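Long-range contacts in ferredoxin (Mycobacterium smegmatis, PDB 2V2K), which transfers electrons in a wide variety of metabolic reactions, carrying them through the iron-sulfur clusters of a small 7Fe ferredoxin: residues Ala5-Asp10 / Val51-Tyr56; Ala29-Ile34 / Gln95-Leu100; Ile25-Arg30 / Val87-Asn92. All blocks are in the same frame, centred on the assembly; numbering follows the deposited sequence.

Contact 1: Ala5-Asp10 / Val51-Tyr56. With F3S (Fe3-s4 cluster), chain D.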
loop_
_atom_site.group_PDB
_atom_site.type_symbol
_atom_site.label_atom_id
_atom_site.label_comp_id
_atom_site.label_asym_id
_atom_site.label_seq_id
_atom_site.Cartn_x
_atom_site.Cartn_y
_atom_site.Cartn_z
ATOM N N ALA A 5 -2.551 -4.587 3.056
ATOM C CA ALA A 5 -2.337 -6.048 3.085
ATOM C C ALA A 5 -2.991 -6.762 1.864
ATOM O O ALA A 5 -3.489 -6.095 0.929
ATOM C CB ALA A 5 -2.882 -6.618 4.425
ATOM N N GLU A 6 -3.005 -8.103 1.893
ATOM C CA GLU A 6 -3.343 -8.957 0.723
ATOM C C GLU A 6 -4.667 -8.697 -0.009
ATOM O O GLU A 6 -4.712 -8.877 -1.217
ATOM C CB GLU A 6 -3.268 -10.459 1.095
ATOM C CG GLU A 6 -3.241 -11.409 -0.139
ATOM C CD GLU A 6 -2.522 -12.756 0.107
ATOM O OE1 GLU A 6 -1.319 -12.778 0.484
ATOM O OE2 GLU A 6 -3.152 -13.812 -0.122
ATOM N N PRO A 7 -5.740 -8.252 0.695
ATOM C CA PRO A 7 -6.997 -7.999 -0.030
ATOM C C PRO A 7 -6.956 -6.979 -1.162
ATOM O O PRO A 7 -7.792 -7.055 -2.061
ATOM C CB PRO A 7 -7.961 -7.549 1.068
ATOM C CG PRO A 7 -7.396 -8.131 2.311
ATOM C CD PRO A 7 -5.909 -8.031 2.140
ATOM N N CYS A 8 -5.997 -6.063 -1.139
ATOM C CA CYS A 8 -5.819 -5.111 -2.232
ATOM C C CYS A 8 -5.343 -5.755 -3.542
ATOM O O CYS A 8 -5.607 -5.203 -4.612
ATOM C CB CYS A 8 -4.824 -4.012 -1.817
ATOM S SG CYS A 8 -4.615 -2.665 -3.018
ATOM N N VAL A 9 -4.638 -6.886 -3.451
ATOM C CA VAL A 9 -3.919 -7.469 -4.611
ATOM C C VAL A 9 -4.902 -7.822 -5.722
ATOM O O VAL A 9 -5.882 -8.545 -5.487
ATOM C CB VAL A 9 -3.067 -8.696 -4.237
ATOM C CG1 VAL A 9 -2.528 -9.398 -5.526
ATOM C CG2 VAL A 9 -1.933 -8.283 -3.300
ATOM N N ASP A 10 -4.660 -7.234 -6.888
ATOM C CA ASP A 10 -5.505 -7.367 -8.083
ATOM C C ASP A 10 -6.963 -6.919 -7.854
ATOM O O ASP A 10 -7.885 -7.365 -8.563
ATOM C CB ASP A 10 -5.445 -8.799 -8.640
ATOM C CG ASP A 10 -4.014 -9.255 -8.988
ATOM O OD1 ASP A 10 -3.111 -8.407 -9.227
ATOM O OD2 ASP A 10 -3.810 -10.488 -9.060
ATOM N N VAL A 51 -12.687 -3.631 0.605
ATOM C CA VAL A 51 -12.256 -4.991 0.928
ATOM C C VAL A 51 -11.444 -5.084 2.236
ATOM O O VAL A 51 -10.838 -6.114 2.523
ATOM C CB VAL A 51 -11.505 -5.641 -0.279
ATOM C CG1 VAL A 51 -12.418 -5.714 -1.502
ATOM C CG2 VAL A 51 -10.239 -4.861 -0.632
ATOM N N GLU A 52 -11.477 -4.027 3.045
ATOM C CA GLU A 52 -10.751 -3.956 4.331
ATOM C C GLU A 52 -9.266 -4.367 4.231
ATOM O O GLU A 52 -8.778 -5.180 5.019
ATOM C CB GLU A 52 -11.495 -4.745 5.420
ATOM C CG GLU A 52 -11.114 -4.371 6.861
ATOM C CD GLU A 52 -12.156 -4.772 7.881
ATOM O OE1 GLU A 52 -13.150 -4.034 8.026
ATOM O OE2 GLU A 52 -11.974 -5.817 8.544
ATOM N N ALA A 53 -8.569 -3.820 3.240
ATOM C CA ALA A 53 -7.137 -4.107 3.029
ATOM C C ALA A 53 -6.211 -3.342 3.970
ATOM O O ALA A 53 -5.068 -3.744 4.171
ATOM C CB ALA A 53 -6.731 -3.780 1.594
ATOM N N ILE A 54 -6.697 -2.233 4.516
ATOM C CA ILE A 54 -5.853 -1.285 5.248
ATOM C C ILE A 54 -5.988 -1.458 6.755
ATOM O O ILE A 54 -7.110 -1.525 7.275
ATOM C CB ILE A 54 -6.161 0.190 4.884
ATOM C CG1 ILE A 54 -5.967 0.409 3.392
ATOM C CG2 ILE A 54 -5.247 1.079 5.686
ATOM C CD1 ILE A 54 -6.219 1.799 2.897
ATOM N N TYR A 55 -4.823 -1.549 7.420
ATOM C CA TYR A 55 -4.710 -1.694 8.869
ATOM C C TYR A 55 -3.635 -0.774 9.502
ATOM O O TYR A 55 -2.569 -0.537 8.938
ATOM C CB TYR A 55 -4.358 -3.155 9.215
ATOM C CG TYR A 55 -5.392 -4.159 8.803
ATOM C CD1 TYR A 55 -6.367 -4.598 9.696
ATOM C CD2 TYR A 55 -5.409 -4.672 7.511
ATOM C CE1 TYR A 55 -7.338 -5.518 9.305
ATOM C CE2 TYR A 55 -6.366 -5.591 7.115
ATOM C CZ TYR A 55 -7.333 -6.003 8.008
ATOM O OH TYR A 55 -8.274 -6.939 7.608
ATOM N N TYR A 56 -3.878 -0.286 10.713
ATOM C CA TYR A 56 -2.789 0.326 11.464
ATOM C C TYR A 56 -1.710 -0.758 11.669
ATOM O O TYR A 56 -2.029 -1.962 11.848
ATOM C CB TYR A 56 -3.293 0.905 12.809
ATOM C CG TYR A 56 -2.206 1.478 13.694
ATOM C CD1 TYR A 56 -1.425 2.548 13.276
ATOM C CD2 TYR A 56 -1.948 0.933 14.958
ATOM C CE1 TYR A 56 -0.415 3.074 14.086
ATOM C CE2 TYR A 56 -0.956 1.448 15.764
ATOM C CZ TYR A 56 -0.181 2.515 15.329
ATOM O OH TYR A 56 0.825 3.010 16.151
HETATM FE FE1 F3S D . -7.001 1.305 -1.614
HETATM FE FE3 F3S D . -6.418 -1.167 -2.359
HETATM FE FE4 F3S D . -8.532 -0.717 -0.828
HETATM S S1 F3S D . -6.241 0.546 -3.611
HETATM S S2 F3S D . -9.262 1.319 -1.404
HETATM S S3 F3S D . -6.355 -0.375 -0.373
HETATM S S4 F3S D . -8.259 -2.266 -2.509
#

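Contact 2: Ala29-Ile34 / Gln95-Leu100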
loop_
_atom_site.group_PDB
_atom_site.type_symbol
_atom_site.label_atom_id
_atom_site.label_comp_id
_atom_site.label_asym_id
_atom_site.label_seq_id
_atom_site.Cartn_x
_atom_site.Cartn_y
_atom_site.Cartn_z
ATOM N N ALA A 29 2.002 -2.451 -9.834
ATOM C CA ALA A 29 1.278 -3.315 -10.755
ATOM C C ALA A 29 0.209 -4.170 -10.074
ATOM O O ALA A 29 -0.859 -4.389 -10.652
ATOM C CB ALA A 29 2.266 -4.218 -11.495
ATOM N N ARG A 30 0.499 -4.675 -8.867
ATOM C CA ARG A 30 -0.370 -5.624 -8.164
ATOM C C ARG A 30 -1.261 -5.036 -7.067
ATOM O O ARG A 30 -2.323 -5.589 -6.774
ATOM C CB ARG A 30 0.468 -6.741 -7.510
ATOM C CG ARG A 30 1.328 -7.541 -8.448
ATOM C CD ARG A 30 0.539 -8.260 -9.532
ATOM N NE ARG A 30 -0.408 -9.276 -9.049
ATOM C CZ ARG A 30 -0.094 -10.519 -8.672
ATOM N NH1 ARG A 30 1.169 -10.939 -8.668
ATOM N NH2 ARG A 30 -1.051 -11.360 -8.282
ATOM N N MET A 31 -0.800 -3.969 -6.428
ATOM C CA MET A 31 -1.526 -3.354 -5.295
ATOM C C MET A 31 -1.030 -1.918 -5.083
ATOM O O MET A 31 -0.144 -1.454 -5.805
ATOM C CB MET A 31 -1.377 -4.189 -3.992
ATOM C CG MET A 31 0.048 -4.366 -3.510
ATOM S SD MET A 31 0.223 -5.482 -2.093
ATOM C CE MET A 31 -0.459 -4.530 -0.744
ATOM N N LEU A 32 -1.659 -1.214 -4.135
ATOM C CA LEU A 32 -1.145 0.054 -3.614
ATOM C C LEU A 32 -0.347 -0.193 -2.318
ATOM O O LEU A 32 -0.504 -1.217 -1.675
ATOM C CB LEU A 32 -2.262 1.069 -3.377
ATOM C CG LEU A 32 -2.559 1.884 -4.629
ATOM C CD1 LEU A 32 -3.164 0.946 -5.688
ATOM C CD2 LEU A 32 -3.469 3.070 -4.338
ATOM N N TYR A 33 0.525 0.764 -1.997
ATOM C CA TYR A 33 1.503 0.682 -0.898
ATOM C C TYR A 33 1.569 2.014 -0.151
ATOM O O TYR A 33 1.643 3.086 -0.784
ATOM C CB TYR A 33 2.894 0.341 -1.446
ATOM C CG TYR A 33 2.993 -0.932 -2.292
ATOM C CD1 TYR A 33 2.690 -0.932 -3.666
ATOM C CD2 TYR A 33 3.397 -2.124 -1.720
ATOM C CE1 TYR A 33 2.797 -2.109 -4.433
ATOM C CE2 TYR A 33 3.502 -3.300 -2.473
ATOM C CZ TYR A 33 3.210 -3.275 -3.826
ATOM O OH TYR A 33 3.320 -4.457 -4.536
ATOM N N ILE A 34 1.499 1.964 1.171
ATOM C CA ILE A 34 1.618 3.172 2.035
ATOM C C ILE A 34 3.084 3.383 2.375
ATOM O O ILE A 34 3.747 2.461 2.903
ATOM C CB ILE A 34 0.777 3.056 3.324
ATOM C CG1 ILE A 34 -0.717 3.075 2.954
ATOM C CG2 ILE A 34 1.186 4.140 4.348
ATOM C CD1 ILE A 34 -1.703 2.795 4.089
ATOM N N GLN A 95 9.426 -8.640 -4.809
ATOM C CA GLN A 95 9.371 -10.023 -5.315
ATOM C C GLN A 95 8.210 -10.849 -4.736
ATOM O O GLN A 95 7.466 -11.498 -5.485
ATOM C CB GLN A 95 10.690 -10.748 -5.059
ATOM C CG GLN A 95 10.887 -12.003 -5.914
ATOM C CD GLN A 95 10.909 -11.710 -7.416
ATOM O OE1 GLN A 95 11.686 -10.870 -7.884
ATOM N NE2 GLN A 95 10.052 -12.408 -8.176
ATOM N N ALA A 96 8.068 -10.798 -3.411
ATOM C CA ALA A 96 7.036 -11.536 -2.674
ATOM C C ALA A 96 5.620 -11.288 -3.194
ATOM O O ALA A 96 4.793 -12.198 -3.186
ATOM C CB ALA A 96 7.106 -11.193 -1.174
ATOM N N ILE A 97 5.337 -10.063 -3.630
ATOM C CA ILE A 97 4.025 -9.708 -4.192
ATOM C C ILE A 97 3.973 -10.021 -5.711
ATOM O O ILE A 97 2.942 -10.471 -6.230
ATOM C CB ILE A 97 3.645 -8.218 -3.868
ATOM C CG1 ILE A 97 3.188 -8.092 -2.414
ATOM C CG2 ILE A 97 2.485 -7.713 -4.737
ATOM C CD1 ILE A 97 4.252 -8.217 -1.434
ATOM N N LYS A 98 5.078 -9.791 -6.421
ATOM C CA LYS A 98 5.151 -10.129 -7.847
ATOM C C LYS A 98 4.869 -11.609 -8.080
ATOM O O LYS A 98 4.262 -11.969 -9.076
ATOM C CB LYS A 98 6.530 -9.811 -8.421
ATOM C CG LYS A 98 6.699 -8.373 -8.800
ATOM C CD LYS A 98 7.922 -8.183 -9.680
ATOM C CE LYS A 98 9.207 -8.321 -8.907
ATOM N NZ LYS A 98 10.329 -7.758 -9.698
ATOM N N ASP A 99 5.326 -12.455 -7.163
ATOM C CA ASP A 99 5.189 -13.895 -7.298
ATOM C C ASP A 99 3.800 -14.446 -7.008
ATOM O O ASP A 99 3.518 -15.569 -7.384
ATOM C CB ASP A 99 6.187 -14.600 -6.384
ATOM C CG ASP A 99 7.632 -14.443 -6.847
ATOM O OD1 ASP A 99 7.882 -14.104 -8.039
ATOM O OD2 ASP A 99 8.525 -14.670 -5.998
ATOM N N LEU A 100 2.925 -13.681 -6.356
ATOM C CA LEU A 100 1.576 -14.184 -6.073
ATOM C C LEU A 100 0.807 -14.554 -7.360
ATOM O O LEU A 100 0.832 -13.806 -8.317
ATOM C CB LEU A 100 0.767 -13.134 -5.301
ATOM C CG LEU A 100 1.214 -12.796 -3.885
ATOM C CD1 LEU A 100 0.395 -11.624 -3.387
ATOM C CD2 LEU A 100 1.067 -13.979 -2.957
#

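Contact 3: Ile25-Arg30 / Val87-Asn92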
loop_
_atom_site.group_PDB
_atom_site.type_symbol
_atom_site.label_atom_id
_atom_site.label_comp_id
_atom_site.label_asym_id
_atom_site.label_seq_id
_atom_site.Cartn_x
_atom_site.Cartn_y
_atom_site.Cartn_z
ATOM N N ILE A 25 0.201 7.188 -0.607
ATOM C CA ILE A 25 -0.265 5.879 -1.028
ATOM C C ILE A 25 0.027 5.753 -2.525
ATOM O O ILE A 25 -0.556 6.459 -3.332
ATOM C CB ILE A 25 -1.768 5.615 -0.715
ATOM C CG1 ILE A 25 -2.142 6.105 0.698
ATOM C CG2 ILE A 25 -2.054 4.074 -0.900
ATOM C CD1 ILE A 25 -3.531 5.699 1.221
ATOM N N TYR A 26 0.967 4.864 -2.845
ATOM C CA TYR A 26 1.565 4.753 -4.176
ATOM C C TYR A 26 1.135 3.470 -4.882
ATOM O O TYR A 26 0.980 2.431 -4.234
ATOM C CB TYR A 26 3.085 4.771 -4.099
ATOM C CG TYR A 26 3.740 6.049 -3.576
ATOM C CD1 TYR A 26 4.498 6.869 -4.415
ATOM C CD2 TYR A 26 3.630 6.438 -2.227
ATOM C CE1 TYR A 26 5.137 8.046 -3.927
ATOM C CE2 TYR A 26 4.276 7.604 -1.741
ATOM C CZ TYR A 26 5.019 8.395 -2.597
ATOM O OH TYR A 26 5.631 9.547 -2.122
ATOM N N GLU A 27 1.007 3.544 -6.207
ATOM C CA GLU A 27 0.471 2.423 -6.986
ATOM C C GLU A 27 1.546 1.554 -7.655
ATOM O O GLU A 27 2.382 2.066 -8.396
ATOM C CB GLU A 27 -0.476 2.934 -8.067
ATOM C CG GLU A 27 -1.271 1.820 -8.736
ATOM C CD GLU A 27 -2.246 2.312 -9.769
ATOM O OE1 GLU A 27 -2.409 3.548 -9.906
ATOM O OE2 GLU A 27 -2.847 1.462 -10.477
ATOM N N GLY A 28 1.476 0.251 -7.405
ATOM C CA GLY A 28 2.282 -0.753 -8.120
ATOM C C GLY A 28 1.414 -1.474 -9.154
ATOM O O GLY A 28 0.242 -1.154 -9.330
ATOM N N ALA A 29 2.002 -2.451 -9.834
ATOM C CA ALA A 29 1.278 -3.315 -10.755
ATOM C C ALA A 29 0.209 -4.170 -10.074
ATOM O O ALA A 29 -0.859 -4.389 -10.652
ATOM C CB ALA A 29 2.266 -4.218 -11.495
ATOM N N ARG A 30 0.499 -4.675 -8.867
ATOM C CA ARG A 30 -0.370 -5.624 -8.164
ATOM C C ARG A 30 -1.261 -5.036 -7.067
ATOM O O ARG A 30 -2.323 -5.589 -6.774
ATOM C CB ARG A 30 0.468 -6.741 -7.510
ATOM C CG ARG A 30 1.328 -7.541 -8.448
ATOM C CD ARG A 30 0.539 -8.260 -9.532
ATOM N NE ARG A 30 -0.408 -9.276 -9.049
ATOM C CZ ARG A 30 -0.094 -10.519 -8.672
ATOM N NH1 ARG A 30 1.169 -10.939 -8.668
ATOM N NH2 ARG A 30 -1.051 -11.360 -8.282
ATOM N N VAL A 87 4.408 10.697 -9.270
ATOM C CA VAL A 87 5.051 9.419 -9.597
ATOM C C VAL A 87 4.170 8.537 -10.508
ATOM O O VAL A 87 4.658 7.932 -11.477
ATOM C CB VAL A 87 5.400 8.643 -8.284
ATOM C CG1 VAL A 87 5.995 7.295 -8.578
ATOM C CG2 VAL A 87 6.374 9.469 -7.425
ATOM N N GLY A 88 2.880 8.463 -10.188
ATOM C CA GLY A 88 1.960 7.574 -10.891
ATOM C C GLY A 88 2.280 6.106 -10.636
ATOM O O GLY A 88 3.003 5.779 -9.678
ATOM N N GLN A 89 1.749 5.221 -11.489
ATOM C CA GLN A 89 1.964 3.791 -11.323
ATOM C C GLN A 89 3.387 3.442 -11.712
ATOM O O GLN A 89 3.862 3.904 -12.750
ATOM C CB GLN A 89 0.996 2.963 -12.190
ATOM C CG GLN A 89 0.854 1.503 -11.739
ATOM C CD GLN A 89 1.538 0.469 -12.619
ATOM O OE1 GLN A 89 2.726 0.574 -12.946
ATOM N NE2 GLN A 89 0.777 -0.571 -12.994
ATOM N N THR A 90 4.057 2.628 -10.899
ATOM C CA THR A 90 5.411 2.167 -11.208
ATOM C C THR A 90 5.560 0.677 -10.875
ATOM O O THR A 90 4.911 0.166 -9.969
ATOM C CB THR A 90 6.520 2.972 -10.478
ATOM O OG1 THR A 90 6.369 2.842 -9.066
ATOM C CG2 THR A 90 6.490 4.446 -10.847
ATOM N N ASP A 91 6.428 -0.011 -11.623
ATOM C CA ASP A 91 6.604 -1.456 -11.470
ATOM C C ASP A 91 7.654 -1.745 -10.400
ATOM O O ASP A 91 8.690 -2.359 -10.672
ATOM C CB ASP A 91 6.940 -2.117 -12.825
ATOM N N ASN A 92 7.365 -1.301 -9.177
ATOM C CA ASN A 92 8.284 -1.452 -8.058
ATOM C C ASN A 92 7.845 -2.508 -7.039
ATOM O O ASN A 92 8.452 -2.643 -5.987
ATOM C CB ASN A 92 8.501 -0.080 -7.390
ATOM C CG ASN A 92 9.532 0.761 -8.121
ATOM O OD1 ASN A 92 10.709 0.414 -8.141
ATOM N ND2 ASN A 92 9.099 1.863 -8.728
HETATM O O HOH W 1 4.233 4.220 -7.857
HETATM O O HOH W 2 1.379 6.211 -7.357
#

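Contact 1: Ala5-Asp10 / Val51-Tyr56
P7 and A53 bring the two segments together over the [3Fe-4S] cluster, their CB atoms 4.0 Å apart. The proline ring lies against the 51-53 turn with its CB and CG edge: CB is 3.5 Å from the carbonyl O of V51 and also meets CG2 of that valine. A rigid ring suits the short 3-10 turn 6-8, whose bend it stiffens while offering an apolar surface. V51 CG2 is the working branch of its side chain. With CG1 anti to the carbonyl carbon (chi1 -60°), CG2 stands between the backbone N and that carbon, and from there reaches P7 and the cluster sulfide S4, 3.8 Å away. A53 is small enough for its methyl to enter the angle between C8 and the cluster; its CB is 3.9 Å from C8 CB and 4.0 Å from S3. C8 itself carries SG opposite its backbone N (chi1 -175°), which directs the thiolate to the iron FE3 at 2.4 Å. This is one ligand of the site, which C16 and C49 probably complete, as in related ferredoxins. I54, whose CB points away from 5-10, still lays CG1 and CD1 against S3. One backbone bond fixes the register: A5 N donates to A53 O at 2.9 Å, and the A5 methyl approaches the Y55 ring obliquely. Strand 2-4 pairs antiparallel with strand 54-56, and the contact continues that pairing into the loop that leaves it. I4 touches A53 and I54, W64 packs on E6 and P7, and M31 lies beside C8.

Contact 2: Ala29-Ile34 / Gln95-Leu100
The backbones keep their distance where R30 and I97 meet, the nearest pair of CA atoms being those of R30 and K98 at 7.1 Å, so side chains must bridge from the turn and strand of 29-34 to helix 95-98. R30 does most of this. Its chain folds back at chi2 and chi3 (-60° and -63°), laying CB and CG along I97 while the guanidinium travels on to the carbonyl of L100, in the loop after the helix. There NH1 and NH2 approach a single acceptor end-on: NH1 donates to L100 O at 2.9 Å and NH2 to the same oxygen at 3.1 Å. That oxygen lies close to the guanidinium plane, but NH2 comes from above the plane of the L100 carbonyl. Arginine suits the place because its long arm is apolar at the root and multiply donating at the tip; its NE forms a salt bridge with D10. In this ferredoxin-type domain, strand 32-34 forms a hairpin with strand 25-27 beside the clusters, and the helix from the C-terminal extension packs on the connecting turn and on strand 32-34. I97, branched and buried, packs between R30, M31 and Y33. Its CG2 sits 3.6 Å from R30 CB and 3.4 Å from Y33 OH, while CG1 is 4.0 Å from M31 SD, whose chain crosses the isoleucine at about a right angle. Y33 lies antiparallel beside I97, and its hydroxyl hydrogen-bonds to D93. Y67 of helix 67-73 touches M31, I97 and L100.

Contact 3: Ile25-Arg30 / Val87-Asn92
The Y26 ring meets V87 at its edge: CG2 of the valine lies in the ring plane, 4.0 Å from CE1. F75 packs edge-to-face with the same tyrosine, whose hydroxyl hydrogen-bonds to E38 and to the backbone of G83. The other flat groups are the E27 carboxylate and the Q89 amide, their planes turned 69° from each other; the flat ends stay apart and the stems touch, Q89 CG 3.7 Å from E27 CG. Here strand 25-27 of the hairpin it forms with 32-34 in the ferredoxin fold is lined by a loop from the C-terminal extension, running in the same direction and joined to it by a single direct backbone bond. T90 N donates to E27 O at 3.1 Å, nearly straight (166°). E27 stretches fully, with CG opposite its backbone N; its apolar stem packs on Q89 and the carboxylate extends to salt bridges with K12 and K14. Q89 instead bends at chi2, curling its amide over the G28-A29 backbone, with NE2 3.6 Å from A29 CA. At G28 the backbone comes close, CA offering a C-H to T90 O at 3.3 Å. G88 breaks from helix 84-87 with positive phi, a conformation easy for glycine, and its carbonyl faces two waters. One of them accepts from E27 N. The other donates to E27 O and G88 O and accepts from the T90 hydroxyl; T90 OG1 in turn receives N92 ND2 at 2.9 Å, in the plane of the N92 amide.

Overall arrangement
From the N terminus, strand 2-4 leads into 5-10, and contact 1 closes a long loop by bringing 51-56 back beside it, joining the two ends of the cluster-binding part. The hairpin 25-34 lies within that loop and supplies the first segments of contacts 2 and 3, which share A29 and R30. Both then reach forward to the C-terminal extension: contact 3 to the loop after helix 84-87, contact 2 to helix 95-98. Each therefore crosses contact 1 along the chain. The salt bridge between D10 and R30 links contact 1 to the other two, while the pairing of Y26 with Y33 joins contacts 2 and 3 in one sheet.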